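Local coordinates for Es1 family protein (Ehrlichia chaffeensis, PDB 3L3B) that is of unproven function but carries an amidotransferase-like DJ-1/PfpI domain and probably takes part in isoprenoid biosynthesis, at residues M48-L51 against D52-N55; V70-H73 against K74-E77; G179-N183 against G184-K188; R217-S220 against L221-Y225; I228-M231 against I232-V236. All coordinates share one frame; numbering follows the deposited sequence.

Contact 1: residues M48-L51 against D52-N55; sequences MLEL and DRHN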
loop_
_atom_site.group_PDB
_atom_site.type_symbol
_atom_site.label_atom_id
_atom_site.label_comp_id
_atom_site.label_asym_id
_atom_site.label_seq_id
_atom_site.Cartn_x
_atom_site.Cartn_y
_atom_site.Cartn_z
ATOM N N MET B 48 6.859 -5.992 -0.407
ATOM C CA MET B 48 6.454 -6.857 -1.528
ATOM C C MET B 48 7.087 -6.435 -2.857
ATOM O O MET B 48 7.466 -7.295 -3.646
ATOM C CB MET B 48 4.932 -6.865 -1.692
ATOM C CG MET B 48 4.197 -7.426 -0.520
ATOM S SD MET B 48 2.424 -7.581 -0.835
ATOM C CE MET B 48 1.940 -5.872 -0.804
ATOM N N LEU B 49 7.218 -5.125 -3.096
ATOM C CA LEU B 49 7.891 -4.595 -4.299
ATOM C C LEU B 49 9.346 -5.055 -4.362
ATOM O O LEU B 49 9.777 -5.631 -5.356
ATOM C CB LEU B 49 7.799 -3.065 -4.336
ATOM C CG LEU B 49 8.544 -2.268 -5.397
ATOM C CD1 LEU B 49 7.965 -2.555 -6.738
ATOM C CD2 LEU B 49 8.509 -0.792 -5.106
ATOM N N GLU B 50 10.089 -4.850 -3.282
ATOM C CA GLU B 50 11.496 -5.271 -3.218
ATOM C C GLU B 50 11.731 -6.777 -3.201
ATOM O O GLU B 50 12.703 -7.247 -3.772
ATOM C CB GLU B 50 12.187 -4.593 -2.033
ATOM C CG GLU B 50 12.224 -3.074 -2.229
ATOM C CD GLU B 50 13.031 -2.720 -3.475
ATOM O OE1 GLU B 50 12.424 -2.281 -4.475
ATOM O OE2 GLU B 50 14.254 -2.944 -3.479
ATOM N N LEU B 51 10.867 -7.554 -2.553
ATOM C CA LEU B 51 10.944 -9.009 -2.732
ATOM C C LEU B 51 10.801 -9.334 -4.208
ATOM O O LEU B 51 11.612 -10.070 -4.763
ATOM C CB LEU B 51 9.889 -9.759 -1.911
ATOM C CG LEU B 51 10.124 -9.764 -0.397
ATOM C CD1 LEU B 51 8.894 -10.258 0.349
ATOM C CD2 LEU B 51 11.385 -10.623 -0.026
ATOM N N ASP B 52 9.791 -8.764 -4.860
ATOM C CA ASP B 52 9.539 -9.059 -6.273
ATOM C C ASP B 52 10.693 -8.565 -7.188
ATOM O O ASP B 52 11.121 -9.263 -8.108
ATOM C CB ASP B 52 8.169 -8.531 -6.725
ATOM C CG ASP B 52 7.756 -9.133 -8.060
ATOM O OD1 ASP B 52 7.595 -10.352 -8.139
ATOM O OD2 ASP B 52 7.681 -8.408 -9.045
ATOM N N ARG B 53 11.292 -7.428 -6.843
ATOM C CA ARG B 53 12.416 -6.909 -7.606
ATOM C C ARG B 53 13.581 -7.892 -7.607
ATOM O O ARG B 53 14.361 -7.916 -8.544
ATOM C CB ARG B 53 12.862 -5.547 -7.067
ATOM C CG ARG B 53 13.930 -4.835 -7.912
ATOM C CD ARG B 53 14.298 -3.409 -7.401
ATOM N NE ARG B 53 15.101 -3.468 -6.166
ATOM C CZ ARG B 53 16.366 -3.887 -6.091
ATOM N NH1 ARG B 53 17.035 -4.271 -7.184
ATOM N NH2 ARG B 53 16.984 -3.929 -4.906
ATOM N N HIS B 54 13.677 -8.692 -6.534
ATOM C CA HIS B 54 14.713 -9.699 -6.329
ATOM C C HIS B 54 14.284 -11.090 -6.773
ATOM O O HIS B 54 14.973 -12.076 -6.443
ATOM C CB HIS B 54 15.038 -9.766 -4.836
ATOM C CG HIS B 54 16.052 -8.774 -4.408
ATOM N ND1 HIS B 54 15.751 -7.693 -3.614
ATOM C CD2 HIS B 54 17.369 -8.682 -4.690
ATOM C CE1 HIS B 54 16.848 -6.991 -3.400
ATOM N NE2 HIS B 54 17.841 -7.566 -4.050
ATOM N N ASN B 55 13.179 -11.181 -7.532
ATOM C CA ASN B 55 12.605 -12.489 -7.968
ATOM C C ASN B 55 12.369 -13.445 -6.810
ATOM O O ASN B 55 12.607 -14.644 -6.934
ATOM C CB ASN B 55 13.510 -13.177 -8.993
ATOM C CG ASN B 55 13.711 -12.341 -10.200
ATOM O OD1 ASN B 55 12.866 -11.517 -10.524
ATOM N ND2 ASN B 55 14.834 -12.492 -10.845
#

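Contact 2: residues V70-H73 against K74-E77; sequences VVDH and KKKE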
loop_
_atom_site.group_PDB
_atom_site.type_symbol
_atom_site.label_atom_id
_atom_site.label_comp_id
_atom_site.label_asym_id
_atom_site.label_seq_id
_atom_site.Cartn_x
_atom_site.Cartn_y
_atom_site.Cartn_z
ATOM N N VAL B 70 -10.440 -1.001 15.992
ATOM C CA VAL B 70 -10.538 -0.410 14.671
ATOM C C VAL B 70 -10.370 1.087 14.844
ATOM O O VAL B 70 -10.969 1.676 15.721
ATOM C CB VAL B 70 -11.924 -0.742 14.000
ATOM C CG1 VAL B 70 -12.120 0.045 12.698
ATOM C CG2 VAL B 70 -12.001 -2.269 13.786
ATOM N N VAL B 71 -9.551 1.707 14.015
ATOM C CA VAL B 71 -9.346 3.129 14.113
ATOM C C VAL B 71 -9.738 3.855 12.797
ATOM O O VAL B 71 -9.356 3.437 11.676
ATOM C CB VAL B 71 -7.861 3.406 14.450
ATOM C CG1 VAL B 71 -7.495 4.846 14.190
ATOM C CG2 VAL B 71 -7.496 2.968 15.885
ATOM N N ASP B 72 -10.516 4.924 12.961
ATOM C CA ASP B 72 -10.775 5.885 11.923
ATOM C C ASP B 72 -9.474 6.682 11.700
ATOM O O ASP B 72 -9.072 7.462 12.541
ATOM C CB ASP B 72 -11.985 6.756 12.357
ATOM C CG ASP B 72 -12.292 7.877 11.417
ATOM O OD1 ASP B 72 -11.370 8.336 10.675
ATOM O OD2 ASP B 72 -13.463 8.315 11.423
ATOM N N HIS B 73 -8.820 6.470 10.575
ATOM C CA HIS B 73 -7.500 7.076 10.345
ATOM C C HIS B 73 -7.561 8.576 9.933
ATOM O O HIS B 73 -6.535 9.248 9.831
ATOM C CB HIS B 73 -6.717 6.300 9.253
ATOM C CG HIS B 73 -6.173 4.987 9.707
ATOM N ND1 HIS B 73 -6.981 3.991 10.225
ATOM C CD2 HIS B 73 -4.901 4.547 9.828
ATOM C CE1 HIS B 73 -6.225 2.959 10.546
ATOM N NE2 HIS B 73 -4.959 3.265 10.313
ATOM N N LYS B 74 -8.736 9.060 9.660
ATOM C CA LYS B 74 -8.927 10.513 9.411
ATOM C C LYS B 74 -9.079 11.260 10.745
ATOM O O LYS B 74 -8.375 12.256 10.976
ATOM C CB LYS B 74 -10.127 10.750 8.520
ATOM C CG LYS B 74 -10.565 12.247 8.348
ATOM C CD LYS B 74 -9.450 13.102 7.685
ATOM C CE LYS B 74 -9.957 14.557 7.366
ATOM N NZ LYS B 74 -8.838 15.417 6.810
ATOM N N LYS B 75 -9.990 10.787 11.606
ATOM C CA LYS B 75 -10.144 11.405 12.933
ATOM C C LYS B 75 -9.012 10.992 13.841
ATOM O O LYS B 75 -8.750 11.657 14.812
ATOM C CB LYS B 75 -11.490 11.063 13.604
ATOM C CG LYS B 75 -12.670 11.471 12.784
ATOM C CD LYS B 75 -13.920 11.672 13.577
ATOM C CE LYS B 75 -14.289 10.493 14.470
ATOM N NZ LYS B 75 -15.614 10.875 15.111
ATOM N N LYS B 76 -8.342 9.890 13.513
ATOM C CA LYS B 76 -7.361 9.293 14.406
ATOM C C LYS B 76 -7.950 8.939 15.781
ATOM O O LYS B 76 -7.358 9.239 16.806
ATOM C CB LYS B 76 -6.111 10.184 14.560
ATOM C CG LYS B 76 -5.253 10.229 13.290
ATOM C CD LYS B 76 -4.762 11.617 12.985
ATOM C CE LYS B 76 -3.780 11.622 11.798
ATOM N NZ LYS B 76 -4.107 12.770 10.885
ATOM N N GLU B 77 -9.095 8.271 15.788
ATOM C CA GLU B 77 -9.781 7.872 17.049
ATOM C C GLU B 77 -10.194 6.439 16.877
ATOM O O GLU B 77 -10.554 6.053 15.757
ATOM C CB GLU B 77 -11.057 8.631 17.218
ATOM C CG GLU B 77 -10.997 9.887 18.064
ATOM C CD GLU B 77 -12.292 10.702 17.934
ATOM O OE1 GLU B 77 -13.391 10.125 18.135
ATOM O OE2 GLU B 77 -12.204 11.907 17.602
#

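Contact 3: residues G179-N183 against G184-K188; sequences GEDSN and GLIDK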
loop_
_atom_site.group_PDB
_atom_site.type_symbol
_atom_site.label_atom_id
_atom_site.label_comp_id
_atom_site.label_asym_id
_atom_site.label_seq_id
_atom_site.Cartn_x
_atom_site.Cartn_y
_atom_site.Cartn_z
ATOM N N GLY B 179 15.366 2.841 14.866
ATOM C CA GLY B 179 15.706 4.243 14.547
ATOM C C GLY B 179 16.550 4.798 15.662
ATOM O O GLY B 179 17.767 4.702 15.629
ATOM N N GLU B 180 15.879 5.347 16.663
ATOM C CA GLU B 180 16.494 5.843 17.871
ATOM C C GLU B 180 15.670 5.222 18.991
ATOM O O GLU B 180 14.483 5.059 18.846
ATOM C CB GLU B 180 16.409 7.388 17.924
ATOM N N ASP B 181 16.290 4.886 20.108
ATOM C CA ASP B 181 15.573 4.238 21.208
ATOM C C ASP B 181 15.999 4.937 22.517
ATOM O O ASP B 181 16.645 4.339 23.370
ATOM C CB ASP B 181 15.896 2.722 21.171
ATOM C CG ASP B 181 15.198 1.908 22.269
ATOM O OD1 ASP B 181 15.666 0.787 22.566
ATOM O OD2 ASP B 181 14.218 2.359 22.869
ATOM N N SER B 182 15.647 6.220 22.671
ATOM C CA SER B 182 16.006 6.962 23.881
ATOM C C SER B 182 15.405 6.343 25.149
ATOM O O SER B 182 15.940 6.534 26.210
ATOM C CB SER B 182 15.615 8.453 23.805
ATOM O OG SER B 182 14.214 8.626 23.695
ATOM N N ASN B 183 14.285 5.628 25.025
ATOM C CA ASN B 183 13.629 5.014 26.191
ATOM C C ASN B 183 14.225 3.658 26.625
ATOM O O ASN B 183 13.884 3.155 27.697
ATOM C CB ASN B 183 12.135 4.855 25.906
ATOM C CG ASN B 183 11.449 6.198 25.602
ATOM O OD1 ASN B 183 10.921 6.390 24.525
ATOM N ND2 ASN B 183 11.497 7.122 26.539
ATOM N N GLY B 184 15.105 3.081 25.803
ATOM C CA GLY B 184 15.757 1.791 26.143
ATOM C C GLY B 184 14.809 0.604 26.012
ATOM O O GLY B 184 14.928 -0.369 26.760
ATOM N N LEU B 185 13.883 0.690 25.053
ATOM C CA LEU B 185 12.903 -0.367 24.814
ATOM C C LEU B 185 13.559 -1.717 24.440
ATOM O O LEU B 185 13.197 -2.747 24.998
ATOM C CB LEU B 185 11.920 0.038 23.732
ATOM C CG LEU B 185 10.806 -0.939 23.361
ATOM C CD1 LEU B 185 10.021 -1.359 24.597
ATOM C CD2 LEU B 185 9.895 -0.340 22.277
ATOM N N ILE B 186 14.508 -1.695 23.509
ATOM C CA ILE B 186 15.070 -2.940 22.987
ATOM C C ILE B 186 15.865 -3.597 24.136
ATOM O O ILE B 186 15.724 -4.783 24.386
ATOM C CB ILE B 186 15.946 -2.711 21.708
ATOM C CG1 ILE B 186 15.106 -2.191 20.519
ATOM C CG2 ILE B 186 16.751 -3.976 21.328
ATOM C CD1 ILE B 186 13.873 -3.026 20.113
ATOM N N ASP B 187 16.649 -2.807 24.854
ATOM C CA ASP B 187 17.400 -3.312 26.005
ATOM C C ASP B 187 16.430 -3.982 27.007
ATOM O O ASP B 187 16.661 -5.121 27.430
ATOM C CB ASP B 187 18.252 -2.201 26.656
ATOM C CG ASP B 187 18.914 -2.645 27.941
ATOM O OD1 ASP B 187 18.333 -2.375 29.017
ATOM O OD2 ASP B 187 20.004 -3.272 27.882
ATOM N N LYS B 188 15.358 -3.286 27.369
ATOM C CA LYS B 188 14.338 -3.832 28.273
ATOM C C LYS B 188 13.667 -5.106 27.731
ATOM O O LYS B 188 13.265 -5.973 28.492
ATOM C CB LYS B 188 13.250 -2.776 28.553
HETATM O O HOH W 1 17.637 -0.263 23.955
#

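Contact 4: residues R217-S220 against L221-Y225; sequences RNDS and LYNVY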
loop_
_atom_site.group_PDB
_atom_site.type_symbol
_atom_site.label_atom_id
_atom_site.label_comp_id
_atom_site.label_asym_id
_atom_site.label_seq_id
_atom_site.Cartn_x
_atom_site.Cartn_y
_atom_site.Cartn_z
ATOM N N ARG B 217 10.018 7.236 12.419
ATOM C CA ARG B 217 10.218 8.673 12.246
ATOM C C ARG B 217 9.264 9.204 11.177
ATOM O O ARG B 217 8.816 8.465 10.264
ATOM C CB ARG B 217 11.651 8.996 11.805
ATOM C CG ARG B 217 12.753 8.625 12.819
ATOM C CD ARG B 217 14.096 9.076 12.278
ATOM N NE ARG B 217 15.266 8.671 13.075
ATOM C CZ ARG B 217 15.992 7.569 12.876
ATOM N NH1 ARG B 217 15.652 6.653 11.958
ATOM N NH2 ARG B 217 17.059 7.347 13.644
ATOM N N ASN B 218 9.002 10.501 11.286
ATOM C CA ASN B 218 8.044 11.190 10.418
ATOM C C ASN B 218 8.786 11.679 9.172
ATOM O O ASN B 218 8.975 12.890 8.954
ATOM C CB ASN B 218 7.403 12.367 11.178
ATOM C CG ASN B 218 5.951 12.585 10.805
ATOM O OD1 ASN B 218 5.351 11.793 10.055
ATOM N ND2 ASN B 218 5.362 13.663 11.336
ATOM N N ASP B 219 9.197 10.710 8.364
ATOM C CA ASP B 219 10.129 10.920 7.271
ATOM C C ASP B 219 9.361 10.752 5.945
ATOM O O ASP B 219 8.175 10.403 5.929
ATOM C CB ASP B 219 11.253 9.899 7.380
ATOM C CG ASP B 219 12.560 10.406 6.854
ATOM O OD1 ASP B 219 12.536 11.261 5.927
ATOM O OD2 ASP B 219 13.617 9.947 7.359
ATOM N N SER B 220 10.033 11.004 4.837
ATOM C CA SER B 220 9.400 10.890 3.523
ATOM C C SER B 220 9.285 9.427 3.098
ATOM O O SER B 220 10.058 8.557 3.526
ATOM C CB SER B 220 10.213 11.668 2.468
ATOM O OG SER B 220 11.431 10.965 2.221
ATOM N N LEU B 221 8.331 9.157 2.227
ATOM C CA LEU B 221 8.119 7.799 1.715
ATOM C C LEU B 221 9.346 7.307 0.968
ATOM O O LEU B 221 9.727 6.145 1.067
ATOM C CB LEU B 221 6.884 7.829 0.802
ATOM C CG LEU B 221 6.409 6.524 0.164
ATOM C CD1 LEU B 221 6.174 5.363 1.117
ATOM C CD2 LEU B 221 5.100 6.886 -0.642
ATOM N N TYR B 222 9.997 8.200 0.213
ATOM C CA TYR B 222 11.162 7.746 -0.564
ATOM C C TYR B 222 12.280 7.281 0.393
ATOM O O TYR B 222 12.893 6.273 0.158
ATOM C CB TYR B 222 11.635 8.805 -1.555
ATOM C CG TYR B 222 12.819 8.362 -2.392
ATOM C CD1 TYR B 222 12.681 7.388 -3.390
ATOM C CD2 TYR B 222 14.081 8.893 -2.162
ATOM C CE1 TYR B 222 13.792 6.961 -4.143
ATOM C CE2 TYR B 222 15.193 8.489 -2.909
ATOM C CZ TYR B 222 15.047 7.525 -3.900
ATOM O OH TYR B 222 16.176 7.144 -4.611
ATOM N N ASN B 223 12.505 7.996 1.493
ATOM C CA ASN B 223 13.539 7.594 2.467
ATOM C C ASN B 223 13.196 6.332 3.183
ATOM O O ASN B 223 14.027 5.466 3.309
ATOM C CB ASN B 223 13.845 8.731 3.439
ATOM C CG ASN B 223 14.583 9.855 2.755
ATOM O OD1 ASN B 223 15.315 9.596 1.812
ATOM N ND2 ASN B 223 14.364 11.108 3.182
ATOM N N VAL B 224 11.946 6.197 3.572
ATOM C CA VAL B 224 11.443 4.953 4.124
ATOM C C VAL B 224 11.765 3.781 3.177
ATOM O O VAL B 224 12.248 2.742 3.620
ATOM C CB VAL B 224 9.916 5.019 4.418
ATOM C CG1 VAL B 224 9.340 3.605 4.676
ATOM C CG2 VAL B 224 9.616 6.013 5.603
ATOM N N TYR B 225 11.535 3.982 1.883
ATOM C CA TYR B 225 11.774 2.938 0.880
ATOM C C TYR B 225 13.252 2.543 0.765
ATOM O O TYR B 225 13.566 1.371 0.546
ATOM C CB TYR B 225 11.218 3.396 -0.473
ATOM C CG TYR B 225 11.786 2.765 -1.742
ATOM C CD1 TYR B 225 11.400 1.487 -2.182
ATOM C CD2 TYR B 225 12.664 3.477 -2.535
ATOM C CE1 TYR B 225 11.912 0.952 -3.410
ATOM C CE2 TYR B 225 13.192 2.945 -3.706
ATOM C CZ TYR B 225 12.810 1.693 -4.144
ATOM O OH TYR B 225 13.397 1.244 -5.326
#

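Contact 5: residues I228-M231 against I232-V236; sequences IQDM and ISSMV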
loop_
_atom_site.group_PDB
_atom_site.type_symbol
_atom_site.label_atom_id
_atom_site.label_comp_id
_atom_site.label_asym_id
_atom_site.label_seq_id
_atom_site.Cartn_x
_atom_site.Cartn_y
_atom_site.Cartn_z
ATOM N N ILE B 228 14.013 0.022 3.493
ATOM C CA ILE B 228 13.410 -1.295 3.216
ATOM C C ILE B 228 14.150 -1.993 2.096
ATOM O O ILE B 228 14.340 -3.193 2.124
ATOM C CB ILE B 228 11.883 -1.144 2.836
ATOM C CG1 ILE B 228 11.125 -0.790 4.097
ATOM C CG2 ILE B 228 11.353 -2.420 2.200
ATOM C CD1 ILE B 228 9.649 -0.302 3.933
ATOM N N GLN B 229 14.543 -1.240 1.090
ATOM C CA GLN B 229 15.326 -1.777 -0.015
ATOM C C GLN B 229 16.662 -2.376 0.505
ATOM O O GLN B 229 17.067 -3.451 0.092
ATOM C CB GLN B 229 15.578 -0.676 -1.041
ATOM C CG GLN B 229 16.492 -1.067 -2.189
ATOM C CD GLN B 229 16.689 0.070 -3.158
ATOM O OE1 GLN B 229 17.551 0.920 -2.965
ATOM N NE2 GLN B 229 15.883 0.094 -4.197
ATOM N N ASP B 230 17.312 -1.690 1.435
ATOM C CA ASP B 230 18.565 -2.195 1.988
ATOM C C ASP B 230 18.377 -3.466 2.833
ATOM O O ASP B 230 19.213 -4.366 2.816
ATOM C CB ASP B 230 19.217 -1.144 2.852
ATOM C CG ASP B 230 20.667 -1.507 3.180
ATOM O OD1 ASP B 230 20.974 -1.782 4.365
ATOM O OD2 ASP B 230 21.466 -1.588 2.227
ATOM N N MET B 231 17.270 -3.521 3.570
ATOM C CA MET B 231 16.984 -4.661 4.390
ATOM C C MET B 231 16.786 -5.927 3.546
ATOM O O MET B 231 17.422 -6.939 3.792
ATOM C CB MET B 231 15.748 -4.382 5.241
ATOM C CG MET B 231 15.580 -5.439 6.259
ATOM S SD MET B 231 14.094 -5.318 7.189
ATOM C CE MET B 231 12.911 -5.950 6.021
ATOM N N ILE B 232 15.937 -5.850 2.529
ATOM C CA ILE B 232 15.594 -6.997 1.695
ATOM C C ILE B 232 16.815 -7.433 0.893
ATOM O O ILE B 232 17.113 -8.640 0.847
ATOM C CB ILE B 232 14.426 -6.684 0.712
ATOM C CG1 ILE B 232 13.108 -6.318 1.444
ATOM C CG2 ILE B 232 14.268 -7.836 -0.277
ATOM C CD1 ILE B 232 12.529 -7.323 2.460
ATOM N N SER B 233 17.541 -6.472 0.299
ATOM C CA SER B 233 18.852 -6.764 -0.295
ATOM C C SER B 233 19.727 -7.587 0.639
ATOM O O SER B 233 20.251 -8.615 0.244
ATOM C CB SER B 233 19.625 -5.482 -0.670
ATOM O OG SER B 233 18.904 -4.718 -1.624
ATOM N N SER B 234 19.893 -7.120 1.873
ATOM C CA SER B 234 20.787 -7.770 2.823
ATOM C C SER B 234 20.326 -9.180 3.124
ATOM O O SER B 234 21.131 -10.084 3.279
ATOM C CB SER B 234 20.855 -6.975 4.125
ATOM O OG SER B 234 21.350 -5.673 3.871
ATOM N N MET B 235 19.024 -9.371 3.239
ATOM C CA MET B 235 18.484 -10.712 3.451
ATOM C C MET B 235 18.782 -11.617 2.249
ATOM O O MET B 235 19.239 -12.747 2.395
ATOM C CB MET B 235 16.964 -10.667 3.708
ATOM C CG MET B 235 16.584 -10.001 5.008
ATOM S SD MET B 235 14.790 -9.821 5.138
ATOM C CE MET B 235 14.515 -11.561 5.672
ATOM N N VAL B 236 18.509 -11.111 1.063
ATOM C CA VAL B 236 18.772 -11.864 -0.158
ATOM C C VAL B 236 20.285 -12.184 -0.343
ATOM O O VAL B 236 20.642 -13.295 -0.744
ATOM C CB VAL B 236 18.211 -11.130 -1.412
ATOM C CG1 VAL B 236 18.595 -11.880 -2.697
ATOM C CG2 VAL B 236 16.688 -10.950 -1.326
#

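Contact 1: residues M48-L51 against D52-N55
Glu50 and Arg53 form a salt bridge one helical turn apart. The two side chains run side by side and point the same way. Arg53 grips side-on with two nitrogens, both on the same oxygen: NE lies 2.9 Å from Glu50 OE2, and NH2 lies 3.2 Å from that OE2. The oxygen sits almost in the guanidinium plane, and the two planar groups are 29° apart. Glu50 reaches this place by a bend at chi2 (-62°), which brings the carboxylate alongside Arg53.

The second kind of contact is hydrogen bonding at the helix end. Glu50 O takes two donors of His54, the ring ND1 at 3.1 Å and the backbone N at 3.3 Å. They come from opposite faces of the carbonyl plane, and the ring bond ties the imidazole down over the last turn. Asn55, with positive phi, is the C-prime residue of a Schellman motif that closes the helix.

Helix 41-53 is the crossover of the beta-alpha-beta unit between strands 24-29 and 56-62. Leu51 packs down on Val28 and Phe58 of those strands. Glu50 and His54 lean on helix 221-238, while Asp52 OD2 accepts from Tyr222 N of the second subunit.

Contact 2: residues V70-H73 against K74-E77
Asp72 reaches its carboxylate forward over the start of the loop and meets two successive backbone N-H groups with one oxygen. Its CG is anti to the backbone N (chi1 175°), which carries OD1 to the turn. Lys74 N lies 2.9 Å from Asp72 OD1 and comes nearly along the C-O axis. The bond to Lys74 N closes an Asx turn. Lys75 N, 3.0 Å from the same OD1, comes from above the carboxylate plane, in a nearly straight bond of 168°. The two donors hold the carboxylate against the turn.

The other oxygen faces the Lys75 side chain. The two chains cross obliquely, and Lys75 CG passes 3.5 Å from Asp72 OD2. This is a contact of the aliphatic part, for Lys75 NZ is 5.0 Å from that OD2. The amine instead has a long salt bridge with Glu77.

His73 turns its ring back toward the strand. Its ND1 donates to Val71 O at 2.8 Å, from above the carbonyl plane. The backbones of Asp72 and Glu77 form an antiparallel hydrogen-bonded pair, with Asp72 N 3.0 Å from Glu77 O. Lys76, with positive phi, also faces Asp72, so the pair carries a G1 beta bulge. Lys76 N and Glu77 N both reach Asp72 O, in weak bonds.

The loop joins strands 70-72 and 77-79 of a small hairpin, separate from the main sheet. His73 NE2 accepts from Met36 N, and the ring also meets that of His35. Lys74 NZ donates to Val97 O of the second subunit, and Asp72 packs on Val87 of that chain.

Contact 3: residues G179-N183 against G184-K188
Asp181 uses both carboxylate oxygens to hold the first backbone N-H groups of the helix that begins at Leu185. Leu185 N is 2.8 Å from Asp181 OD2 and uses the syn lone pair of that oxygen. Ile186 N is 2.9 Å from Asp181 OD1, also on the syn side but 23° out of the carboxylate plane. The second bond is almost straight, at 174°. Two donors on two oxygens fix the rotation of the carboxylate.

A water takes the next donor. It gives a hydrogen to Asp181 OD1 at 2.6 Å and accepts from Asp187 N at 2.9 Å. The aspartate thus serves three consecutive N-H groups, two directly and one through water. Its CG stands anti to the backbone N (chi1 -180°), which lays the carboxylate over the helix start.

The backbone of Asp181 is engaged as well. Its O accepts from Gly184 N at 3.1 Å, well above the carbonyl plane, and closes a type I beta turn from Asp181 to Gly184. Gly184, at the N-cap position, has positive phi. Its O is bonded by Lys188 N in the first helical turn.

The helix-start dipole and the carboxylate charge would probably attract each other. Ile186 also packs on His193 and Ala162. This is a helix N-terminus capped by an aspartate three residues before the N-cap, joined to it by a beta turn.

Contact 4: residues R217-S220 against L221-Y225
Leu221 follows the N-cap residue Ser220, whose OG and O meet Asn223 and Val224 further on. The Leu221 side chain turns away from the loop to pack on Leu46 and Arg42 of helix 41-53. Its backbone O accepts from Tyr225 N, at 2.9 Å.

Tyr222 comes next. Its side chain leads away from residues 217-220 and packs on Arg53 of the second subunit.

Asn223 makes the main side-chain contacts. Its backbone N donates to Ser220 OG at 3.2 Å, the capping bond, with an angle of 161°. Ser220 OG lies between the backbone N and the carbonyl carbon (chi1 71°), which points OG forward to the N-H of Asn223. The amide of Asn223 reaches further, to Asp219. Its ND2 is 3.3 Å from Asp219 OD1 in a weak but fairly straight bond. The two side chains cross at about a right angle, and their planar groups are 69° apart. Asp219 OD1 also accepts from Ser220 N, at 2.7 Å on the anti side. One oxygen of Asp219 thus meets both the cap residue and the third helical residue. Asp219 OD2 is held by Thr198.

Val224 follows with the first regular helical bond, Val224 N to Ser220 O at 3.0 Å. Its CG2 rests 3.3 Å from that same Ser220 O. Tyr225 turns toward helix 41-53 and meets Leu46 and Glu50.

Together these bonds make a serine N-cap at the start of helix 221-238, with an aspartate just before it that accepts from the cap's N-H and, weakly, from the Asn223 amide.

Contact 5: residues I228-M231 against I232-V236
Residues 228-236 form one regular helical run, in which Ile232, Ser233, Ser234 and Met235 each donate their backbone N to the carbonyl four residues back. Two serines add a second bond to this pattern. Ser233 OG donates to Gln229 O at 2.8 Å, and Ser234 OG donates to Asp230 O at 2.7 Å. In each case the hydroxyl and the backbone N of the serine approach the carbonyl from opposite faces of its plane. Each OG stands anti to its own carbonyl carbon (chi1 -61° in both), which folds it back onto the preceding turn. The two hydroxyls are thus satisfied within the helix.

The apolar side chains meet by van der Waals contact. Met231 CE lies 3.8 Å from Ile232 CD1, where the two side chains cross at a slant. Ile228 CG2 is 4.3 Å from Ile232 CG1, one turn along. Met231 bends at chi3 (77°), which brings its methyl to Ile232.

Asp230 points away from residues 232-236, and its OD1 is hydrogen-bonded to Ser201 OG. The helix lies against the main sheet: Met231, Ile232 and Met235 pack on Val112 of strand 110-113, and Met231 and Met235 also meet Phe210 of strand 209-212. Ile228 and Ser233 face helix 41-53.

Contacts 1, 4 and 5 belong to two neighbouring helices, 41-53 and 221-238. Contacts 4 and 5 share the second helix. Contact 1 touches contacts 4 and 5, through Glu50 on Tyr225 and Gln229 and through His54 on Ser233. Contacts 1, 2, 4 and 5 are partly buried; contact 3 is at the surface and touches contact 4 through Arg217. Contact 5 joins serine-to-carbonyl bonds with apolar side chains that face the main sheet. Contact 1 pairs a salt bridge with a helix C-terminal motif, contact 4 has an N-cap, and both meet the second subunit. Contact 2 also reaches that subunit, but from a hairpin about 31 Å from contact 1 between centres. Contacts 3 and 4 both cap a helix start, one by aspartate and one by serine.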